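Ice-binding protein isoform1a (Antarctomyces psychrotrophicus, PDB 7BWX) binds ice, probably by engaging specific water molecules of the prism planes, and is classed as an antifreeze protein. Local coordinates at residues A19-P22 with Q23-N27; T45-P49 with G50-G54; V173-N176 with A177-A181. The protein carries 1 engineered substitution. All blocks are in the same frame, centred on the assembly; numbering follows the deposited sequence.

Interaction 1 (A19-P22 with Q23-N27); sequences ALAP and QGVAN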
ATOM      1  N   ALA A  19       1.508  -6.190  -6.462  1.00 13.78           N
ATOM      2  CA  ALA A  19       0.990  -5.118  -7.332  1.00 13.61           C
ATOM      3  C   ALA A  19      -0.254  -5.669  -8.029  1.00 13.40           C
ATOM      4  O   ALA A  19      -0.207  -6.752  -8.695  1.00 14.55           O
ATOM      5  CB  ALA A  19       2.016  -4.651  -8.310  1.00 14.94           C
ATOM      6  N   LEU A  20      -1.331  -4.932  -7.884  1.00 13.60           N
ATOM      7  CA  LEU A  20      -2.622  -5.272  -8.518  1.00 13.73           C
ATOM      8  C   LEU A  20      -3.241  -3.972  -9.021  1.00 14.03           C
ATOM      9  O   LEU A  20      -3.320  -2.977  -8.250  1.00 13.57           O
ATOM     10  CB  LEU A  20      -3.502  -5.961  -7.485  1.00 13.50           C
ATOM     11  CG  LEU A  20      -4.886  -6.328  -7.969  1.00 14.50           C
ATOM     12  CD1 LEU A  20      -4.790  -7.401  -9.029  1.00 16.21           C
ATOM     13  CD2 LEU A  20      -5.707  -6.760  -6.758  1.00 15.66           C
ATOM     14  N   ALA A  21      -3.510  -3.904 -10.317  1.00 13.37           N
ATOM     15  CA  ALA A  21      -4.068  -2.668 -10.890  1.00 15.19           C
ATOM     16  C   ALA A  21      -4.891  -3.051 -12.087  1.00 15.30           C
ATOM     17  O   ALA A  21      -4.379  -3.675 -13.007  1.00 13.93           O
ATOM     18  CB  ALA A  21      -2.982  -1.743 -11.272  1.00 15.98           C
ATOM     19  N   PRO A  22      -6.151  -2.598 -12.134  1.00 14.83           N
ATOM     20  CA  PRO A  22      -7.002  -3.007 -13.238  1.00 14.16           C
ATOM     21  C   PRO A  22      -6.460  -2.502 -14.577  1.00 14.73           C
ATOM     22  O   PRO A  22      -6.451  -3.262 -15.566  1.00 17.38           O
ATOM     23  CB  PRO A  22      -8.344  -2.401 -12.884  1.00 15.69           C
ATOM     24  CG  PRO A  22      -8.049  -1.317 -11.858  1.00 16.25           C
ATOM     25  CD  PRO A  22      -6.809  -1.772 -11.124  1.00 15.30           C
ATOM     26  N   GLN A  23      -5.997  -1.258 -14.618  1.00 14.18           N
ATOM     27  CA  GLN A  23      -5.605  -0.606 -15.881  1.00 16.36           C
ATOM     28  C   GLN A  23      -4.082  -0.625 -16.076  1.00 16.61           C
ATOM     29  O   GLN A  23      -3.563   0.244 -16.821  1.00 18.96           O
ATOM     30  CB  GLN A  23      -6.215   0.795 -15.964  1.00 18.40           C
ATOM     31  CG  GLN A  23      -7.740   0.857 -15.870  1.00 21.50           C
ATOM     32  CD  GLN A  23      -8.545  -0.232 -16.527  1.00 29.71           C
ATOM     33  OE1 GLN A  23      -8.304  -0.657 -17.672  1.00 33.47           O
ATOM     34  NE2 GLN A  23      -9.552  -0.686 -15.801  1.00 33.61           N
ATOM     35  N   GLY A  24      -3.385  -1.595 -15.485  1.00 13.95           N
ATOM     36  CA  GLY A  24      -2.045  -1.963 -15.923  1.00 15.00           C
ATOM     37  C   GLY A  24      -0.964  -1.617 -14.898  1.00 14.73           C
ATOM     38  O   GLY A  24      -1.224  -0.828 -13.960  1.00 14.86           O
ATOM     39  N   VAL A  25       0.199  -2.212 -15.083  1.00 14.48           N
ATOM     40  CA  VAL A  25       1.426  -1.915 -14.300  1.00 14.65           C
ATOM     41  C   VAL A  25       2.473  -1.517 -15.330  1.00 15.11           C
ATOM     42  O   VAL A  25       2.652  -2.256 -16.335  1.00 15.62           O
ATOM     43  CB  VAL A  25       1.882  -3.123 -13.472  1.00 16.09           C
ATOM     44  CG1 VAL A  25       3.123  -2.762 -12.692  1.00 16.84           C
ATOM     45  CG2 VAL A  25       0.818  -3.643 -12.545  1.00 15.68           C
ATOM     46  N   ALA A  26       3.031  -0.337 -15.185  1.00 13.18           N
ATOM     47  CA  ALA A  26       4.031   0.225 -16.101  1.00 13.89           C
ATOM     48  C   ALA A  26       5.324   0.360 -15.293  1.00 13.71           C
ATOM     49  O   ALA A  26       5.332   1.185 -14.387  1.00 12.40           O
ATOM     50  CB  ALA A  26       3.592   1.573 -16.645  1.00 14.29           C
ATOM     51  N   ASN A  27       6.356  -0.384 -15.655  1.00 14.24           N
ATOM     52  CA  ASN A  27       7.637  -0.441 -14.922  1.00 12.28           C
ATOM     53  C   ASN A  27       8.771   0.151 -15.751  1.00 14.65           C
ATOM     54  O   ASN A  27       8.895  -0.185 -16.940  1.00 14.59           O
ATOM     55  CB  ASN A  27       7.986  -1.887 -14.536  1.00 12.94           C
ATOM     56  CG  ASN A  27       9.317  -1.974 -13.830  1.00 13.39           C
ATOM     57  OD1 ASN A  27      10.354  -2.443 -14.402  1.00 14.04           O
ATOM     58  ND2 ASN A  27       9.340  -1.371 -12.671  1.00  9.42           N
TER
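The methyl group of Ala21 lies against the carbonyl of Gly24, with Ala21 CB 3.3 Å from Gly24 O, and beyond it reaches the side chain of Val25. The motif is a type I beta turn from Ala21 to Gly24, placed at a corner of the right-handed beta-solenoid, where the chain leaves strand 19-20 on one face and enters strand 25-28 on the next. The turn is closed only loosely: Gly24 N to Ala21 O measures 3.4 Å, a weak hydrogen bond despite an N-H...O angle of 166°. Gly24 sits at phi 112°, where a beta carbon would be pressed against the carbonyl oxygen of Gln23, consistent with a glycine at this position.

Inside the bend, Ala21 and Val25 both direct their first side-chain bond into the corner. Val25 turns CG1 anti to its own N, which leaves CG2 facing back across the turn, 4.4 Å from Ala21 CB. This apolar contact is relaxed rather than tight, and it is backed by Val197 and Leu199 of the neighbouring coil, which touch Ala21 and Val25 respectively. Leu20 starts out away from the turn and packs on Ala66 and Ser70 of helix 61-79.

Pro22 O accepts hydrogen bonds from the hydroxyls of Thr40 and Thr42, so the carbonyl at the apex of the turn is gripped twice. Gln23 is exposed, and its chain is bent at chi2 (-37°). That bend folds the carboxamide back over the proline instead of letting it extend outward, bringing Gln23 NE2 to 3.6 Å from Pro22 CB.

Interaction 2 (T45-P49 with G50-G54); sequences TGFPP and GLITG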
ATOM      1  N   THR A  45       3.862  -3.515 -18.696  1.00 15.73           N
ATOM      2  CA  THR A  45       5.043  -3.168 -19.515  1.00 17.57           C
ATOM      3  C   THR A  45       6.235  -3.012 -18.592  1.00 16.23           C
ATOM      4  O   THR A  45       6.031  -2.664 -17.405  1.00 14.33           O
ATOM      5  CB  THR A  45       4.846  -1.879 -20.325  1.00 21.11           C
ATOM      6  OG1 THR A  45       4.510  -0.808 -19.429  1.00 25.73           O
ATOM      7  CG2 THR A  45       3.652  -1.987 -21.212  1.00 25.51           C
ATOM      8  N   GLY A  46       7.421  -3.307 -19.123  1.00 16.29           N
ATOM      9  CA  GLY A  46       8.679  -3.116 -18.363  1.00 17.19           C
ATOM     10  C   GLY A  46       9.099  -4.327 -17.550  1.00 16.05           C
ATOM     11  O   GLY A  46       9.989  -4.181 -16.690  1.00 17.06           O
ATOM     12  N   PHE A  47       8.583  -5.506 -17.879  1.00 16.51           N
ATOM     13  CA  PHE A  47       9.022  -6.796 -17.328  1.00 17.93           C
ATOM     14  C   PHE A  47       9.414  -7.701 -18.494  1.00 20.91           C
ATOM     15  O   PHE A  47       8.530  -8.304 -19.093  1.00 19.95           O
ATOM     16  CB  PHE A  47       7.902  -7.416 -16.499  1.00 18.13           C
ATOM     17  CG  PHE A  47       7.465  -6.597 -15.312  1.00 18.59           C
ATOM     18  CD1 PHE A  47       6.554  -5.576 -15.464  1.00 17.06           C
ATOM     19  CD2 PHE A  47       7.969  -6.872 -14.040  1.00 18.99           C
ATOM     20  CE1 PHE A  47       6.155  -4.817 -14.369  1.00 19.41           C
ATOM     21  CE2 PHE A  47       7.567  -6.109 -12.948  1.00 20.47           C
ATOM     22  CZ  PHE A  47       6.683  -5.066 -13.122  1.00 18.45           C
ATOM     23  N   PRO A  48      10.715  -7.868 -18.860  1.00 20.67           N
ATOM     24  CA  PRO A  48      11.872  -7.222 -18.219  1.00 20.45           C
ATOM     25  C   PRO A  48      12.010  -5.752 -18.576  1.00 18.12           C
ATOM     26  O   PRO A  48      11.350  -5.275 -19.522  1.00 19.12           O
ATOM     27  CB  PRO A  48      13.077  -8.045 -18.771  1.00 20.74           C
ATOM     28  CG  PRO A  48      12.605  -8.488 -20.122  1.00 22.12           C
ATOM     29  CD  PRO A  48      11.126  -8.781 -19.945  1.00 20.21           C
ATOM     30  N   PRO A  49      12.832  -4.953 -17.862  1.00 18.26           N
ATOM     31  CA  PRO A  49      13.816  -5.420 -16.865  1.00 17.81           C
ATOM     32  C   PRO A  49      13.297  -5.734 -15.453  1.00 17.61           C
ATOM     33  O   PRO A  49      13.982  -6.363 -14.657  1.00 18.61           O
ATOM     34  CB  PRO A  49      14.792  -4.231 -16.822  1.00 19.52           C
ATOM     35  CG  PRO A  49      13.890  -3.045 -17.060  1.00 18.60           C
ATOM     36  CD  PRO A  49      12.975  -3.516 -18.164  1.00 18.70           C
ATOM     37  N   GLY A  50      12.046  -5.393 -15.169  1.00 15.77           N
ATOM     38  CA  GLY A  50      11.401  -5.809 -13.931  1.00 15.11           C
ATOM     39  C   GLY A  50      11.258  -7.297 -13.871  1.00 17.88           C
ATOM     40  O   GLY A  50      11.189  -7.965 -14.926  1.00 16.41           O
ATOM     41  N   LEU A  51      11.145  -7.834 -12.671  1.00 17.47           N
ATOM     42  CA  LEU A  51      10.685  -9.219 -12.578  1.00 18.49           C
ATOM     43  C   LEU A  51       9.801  -9.467 -11.378  1.00 16.07           C
ATOM     44  O   LEU A  51       9.780  -8.657 -10.413  1.00 14.12           O
ATOM     45  CB  LEU A  51      11.897 -10.128 -12.585  1.00 24.42           C
ATOM     46  CG  LEU A  51      12.816 -10.067 -11.396  1.00 24.05           C
ATOM     47  CD1 LEU A  51      12.422 -11.079 -10.363  1.00 26.44           C
ATOM     48  CD2 LEU A  51      14.208 -10.464 -11.874  1.00 30.48           C
ATOM     49  N   ILE A  52       9.052 -10.544 -11.454  1.00 16.20           N
ATOM     50  CA  ILE A  52       8.205 -10.932 -10.312  1.00 18.50           C
ATOM     51  C   ILE A  52       8.556 -12.356  -9.950  1.00 18.82           C
ATOM     52  O   ILE A  52       8.823 -13.159 -10.867  1.00 16.18           O
ATOM     53  CB  ILE A  52       6.707 -10.728 -10.604  1.00 24.13           C
ATOM     54  CG1 ILE A  52       6.017 -11.989 -11.045  1.00 26.46           C
ATOM     55  CG2 ILE A  52       6.494  -9.607 -11.592  1.00 28.40           C
ATOM     56  CD1 ILE A  52       4.542 -11.875 -10.927  1.00 30.48           C
ATOM     57  N   THR A  53       8.476 -12.670  -8.669  1.00 17.07           N
ATOM     58  CA  THR A  53       8.891 -13.995  -8.192  1.00 18.10           C
ATOM     59  C   THR A  53       7.638 -14.790  -7.893  1.00 20.29           C
ATOM     60  O   THR A  53       7.779 -15.957  -7.627  1.00 22.17           O
ATOM     61  CB  THR A  53       9.833 -13.830  -6.994  1.00 19.65           C
ATOM     62  OG1 THR A  53       9.125 -13.190  -5.929  1.00 20.27           O
ATOM     63  CG2 THR A  53      11.020 -13.000  -7.394  1.00 22.04           C
ATOM     64  N   GLY A  54       6.464 -14.152  -7.824  1.00 17.84           N
ATOM     65  CA  GLY A  54       5.223 -14.907  -7.577  1.00 18.52           C
ATOM     66  C   GLY A  54       4.557 -15.210  -8.899  1.00 20.01           C
ATOM     67  O   GLY A  54       5.241 -15.292  -9.911  1.00 18.92           O
TER
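An alpha turn, closed by a main-chain hydrogen bond from Gly50 N to Gly46 O, forms the loop that leads into strand 51-52. The bond is well formed, at 2.8 Å between Gly50 N and Gly46 O, with an N-H...O angle of 156° and the donor in the carbonyl plane. Two successive cis peptides, before Pro48 and before Pro49, lie within the turn. Gly50 O is directed back into the turn and meets two CA-H groups: Pro48 CA lies 3.4 Å from Gly50 O with a nearly straight approach (166° at the hydrogen), while Phe47 CA, also 3.4 Å from Gly50 O, comes in at a lower angle.

The Phe47 ring bears on the backbone beyond the turn. With CG beside the backbone N (chi1 -61°), the ring is swung along the start of the strand, and Phe47 CD2 approaches Gly50 C to 3.3 Å. Gly50 has room for no more than hydrogen at its alpha carbon, since a beta carbon there would fall 2.7 Å from Phe47 CD2. In the beta-solenoid this loop links strand 36-39 to strand 51-52 and lies beside strand 25-28, an outermost strand of its sheet; Phe47 rests on Val25 of strand 25-28 and on Met37 of strand 36-39. Cutting Phe47 back to an alanine is likely to leave Ile52 CG2 without its apolar partner and open a gap over Gly50 and beside Met37. In the deposited structure Phe47 CE2 meets Ile52 CG2 at 3.9 Å, the two side chains crossing at about a right angle, and Leu51 CA stands at the edge of the Phe47 ring, in its plane.

Interaction 3 (V173-N176 with A177-A181); sequences VIAN and ALIAA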
ATOM      1  N   VAL A 173      -1.128  -0.747   0.747  1.00 13.36           N
ATOM      2  CA  VAL A 173      -1.564   0.499   0.125  1.00 13.99           C
ATOM      3  C   VAL A 173      -2.752   0.113  -0.748  1.00 14.72           C
ATOM      4  O   VAL A 173      -2.541  -0.569  -1.741  1.00 13.91           O
ATOM      5  CB  VAL A 173      -0.456   1.174  -0.680  1.00 15.06           C
ATOM      6  CG1 VAL A 173      -0.966   2.471  -1.285  1.00 15.99           C
ATOM      7  CG2 VAL A 173       0.811   1.425   0.159  1.00 16.07           C
ATOM      8  N   ILE A 174      -3.939   0.570  -0.367  1.00 14.15           N
ATOM      9  CA  ILE A 174      -5.199   0.374  -1.126  1.00 14.14           C
ATOM     10  C   ILE A 174      -5.673   1.743  -1.578  1.00 11.80           C
ATOM     11  O   ILE A 174      -6.196   2.512  -0.784  1.00 13.11           O
ATOM     12  CB  ILE A 174      -6.224  -0.384  -0.296  1.00 13.91           C
ATOM     13  CG1 ILE A 174      -5.573  -1.532   0.470  1.00 15.29           C
ATOM     14  CG2 ILE A 174      -7.330  -0.844  -1.223  1.00 14.30           C
ATOM     15  CD1 ILE A 174      -6.581  -2.366   1.267  1.00 16.95           C
ATOM     16  N   ALA A 175      -5.300   2.106  -2.785  1.00 11.54           N
ATOM     17  CA  ALA A 175      -5.615   3.426  -3.342  1.00 11.90           C
ATOM     18  C   ALA A 175      -6.863   3.354  -4.227  1.00 12.17           C
ATOM     19  O   ALA A 175      -7.007   2.414  -4.995  1.00 12.67           O
ATOM     20  CB  ALA A 175      -4.450   3.915  -4.139  1.00 12.13           C
ATOM     21  N   ASN A 176      -7.650   4.415  -4.209  1.00 12.58           N
ATOM     22  CA  ASN A 176      -8.852   4.546  -5.057  1.00 12.43           C
ATOM     23  C   ASN A 176      -8.438   4.640  -6.516  1.00 13.01           C
ATOM     24  O   ASN A 176      -9.123   4.070  -7.365  1.00 12.34           O
ATOM     25  CB  ASN A 176      -9.618   5.776  -4.660  1.00 13.70           C
ATOM     26  CG  ASN A 176     -10.972   5.823  -5.326  1.00 14.19           C
ATOM     27  OD1 ASN A 176     -11.772   4.940  -5.080  1.00 14.10           O
ATOM     28  ND2 ASN A 176     -11.180   6.825  -6.172  1.00 14.55           N
ATOM     29  N   ALA A 177      -7.319   5.294  -6.795  1.00 13.04           N
ATOM     30  CA  ALA A 177      -6.850   5.551  -8.168  1.00 12.79           C
ATOM     31  C   ALA A 177      -5.375   5.103  -8.300  1.00 13.53           C
ATOM     32  O   ALA A 177      -5.123   3.912  -8.159  1.00 14.95           O
ATOM     33  CB  ALA A 177      -7.083   6.989  -8.473  1.00 12.06           C
ATOM     34  N   LEU A 178      -4.460   6.007  -8.610  1.00 12.17           N
ATOM     35  CA  LEU A 178      -3.100   5.663  -9.083  1.00 12.89           C
ATOM     36  C   LEU A 178      -2.210   5.350  -7.882  1.00 13.46           C
ATOM     37  O   LEU A 178      -2.379   6.023  -6.842  1.00 12.44           O
ATOM     38  CB  LEU A 178      -2.516   6.860  -9.823  1.00 13.99           C
ATOM     39  CG  LEU A 178      -1.178   6.612 -10.523  1.00 14.77           C
ATOM     40  CD1 LEU A 178      -1.417   5.710 -11.726  1.00 15.53           C
ATOM     41  CD2 LEU A 178      -0.542   7.928 -10.988  1.00 15.64           C
ATOM     42  N   ILE A 179      -1.278   4.399  -8.049  1.00 12.70           N
ATOM     43  CA  ILE A 179      -0.125   4.261  -7.116  1.00 12.18           C
ATOM     44  C   ILE A 179       1.117   4.429  -7.948  1.00 12.74           C
ATOM     45  O   ILE A 179       1.307   3.639  -8.862  1.00 13.27           O
ATOM     46  CB  ILE A 179      -0.115   2.959  -6.316  1.00 12.32           C
ATOM     47  CG1 ILE A 179      -1.367   2.817  -5.480  1.00 12.38           C
ATOM     48  CG2 ILE A 179       1.127   2.889  -5.409  1.00 13.13           C
ATOM     49  CD1 ILE A 179      -1.522   1.488  -4.815  1.00 12.55           C
ATOM     50  N   ALA A 180       1.954   5.408  -7.612  1.00 14.04           N
ATOM     51  CA  ALA A 180       3.247   5.662  -8.285  1.00 13.23           C
ATOM     52  C   ALA A 180       4.363   5.471  -7.249  1.00 15.72           C
ATOM     53  O   ALA A 180       4.388   6.177  -6.242  1.00 16.04           O
ATOM     54  CB  ALA A 180       3.271   7.021  -8.890  1.00 13.39           C
ATOM     55  N   ALA A 181       5.218   4.480  -7.480  1.00 15.52           N
ATOM     56  CA  ALA A 181       6.425   4.256  -6.676  1.00 15.52           C
ATOM     57  C   ALA A 181       7.595   4.835  -7.470  1.00 15.12           C
ATOM     58  O   ALA A 181       7.927   4.336  -8.561  1.00 16.04           O
ATOM     59  CB  ALA A 181       6.515   2.798  -6.353  1.00 14.90           C
TER
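Ile179 lays its longer branch along Ala175 and Val173, and this apolar contact spans a corner of the beta-solenoid. Its CG1 stands beside the backbone N (chi1 -59°), and with chi2 extended at 172° the branch reaches back over the bend. Ile179 CG1 touches Ala175 CB at 3.5 Å, and Ile179 CD1 at the end of the branch continues to Val173 CG1 at 3.7 Å. The same methyl, Ile179 CD1, lies 3.9 Å from Ala175 CB, so it is held against two side chains at once. The branches of Val173 meet those of Ile179 obliquely. All three residues are buried and direct their first side-chain bond toward the opposite arm of the corner. Ala175 CB also comes within 4.0 Å of Leu178 O, so the alanine methyl faces main chain as well as side chain.

No hydrogen bond crosses the bend. Ala175 O and Ala177 N approach to 3.4 Å, but the angle is poor, so this corner is not closed by a main-chain bond of its own. Ala177 takes an unusual backbone conformation, with both phi and psi strongly negative, that redirects the chain after Asn176. Two backbone groups find partners elsewhere: Ala175 O accepts a hydrogen bond from Arg71 NH1, and Leu178 N donates one to Ser160 OG.

Among its neighbours, strand 172-175 runs parallel between 153-157 and 186-192, with Val173 touching Trp155 and Ala175 touching Val157. Strand 179-181 lies parallel between 161-163 and 197-200. Ile174 starts out away from the corner and packs on Arg71, Ala73 and Phe74 of helix 61-79, and Asn176 also rests on Phe74.

Interactions 1 and 2 are directly joined, with centres 12 Å apart. Thr45 N lies 2.9 Å from Val25 O, a probable hydrogen bond. A second probable bond runs from Asn27 N to Thr45 O, also at 2.9 Å, and Asn27 CB packs 3.5 Å from Phe47 CE1. Interaction 3 is another corner between two strand faces, without the type I turn of interaction 1; their centres are 10 Å apart and their nearest atoms about 6 Å. A single strand separates them on each face: 186-192 lies between 19-20 and 172-175, and 197-200 between 25-28 and 179-181. Interactions 2 and 3, 19 Å apart between centres and about 10 Å between nearest atoms, do not touch.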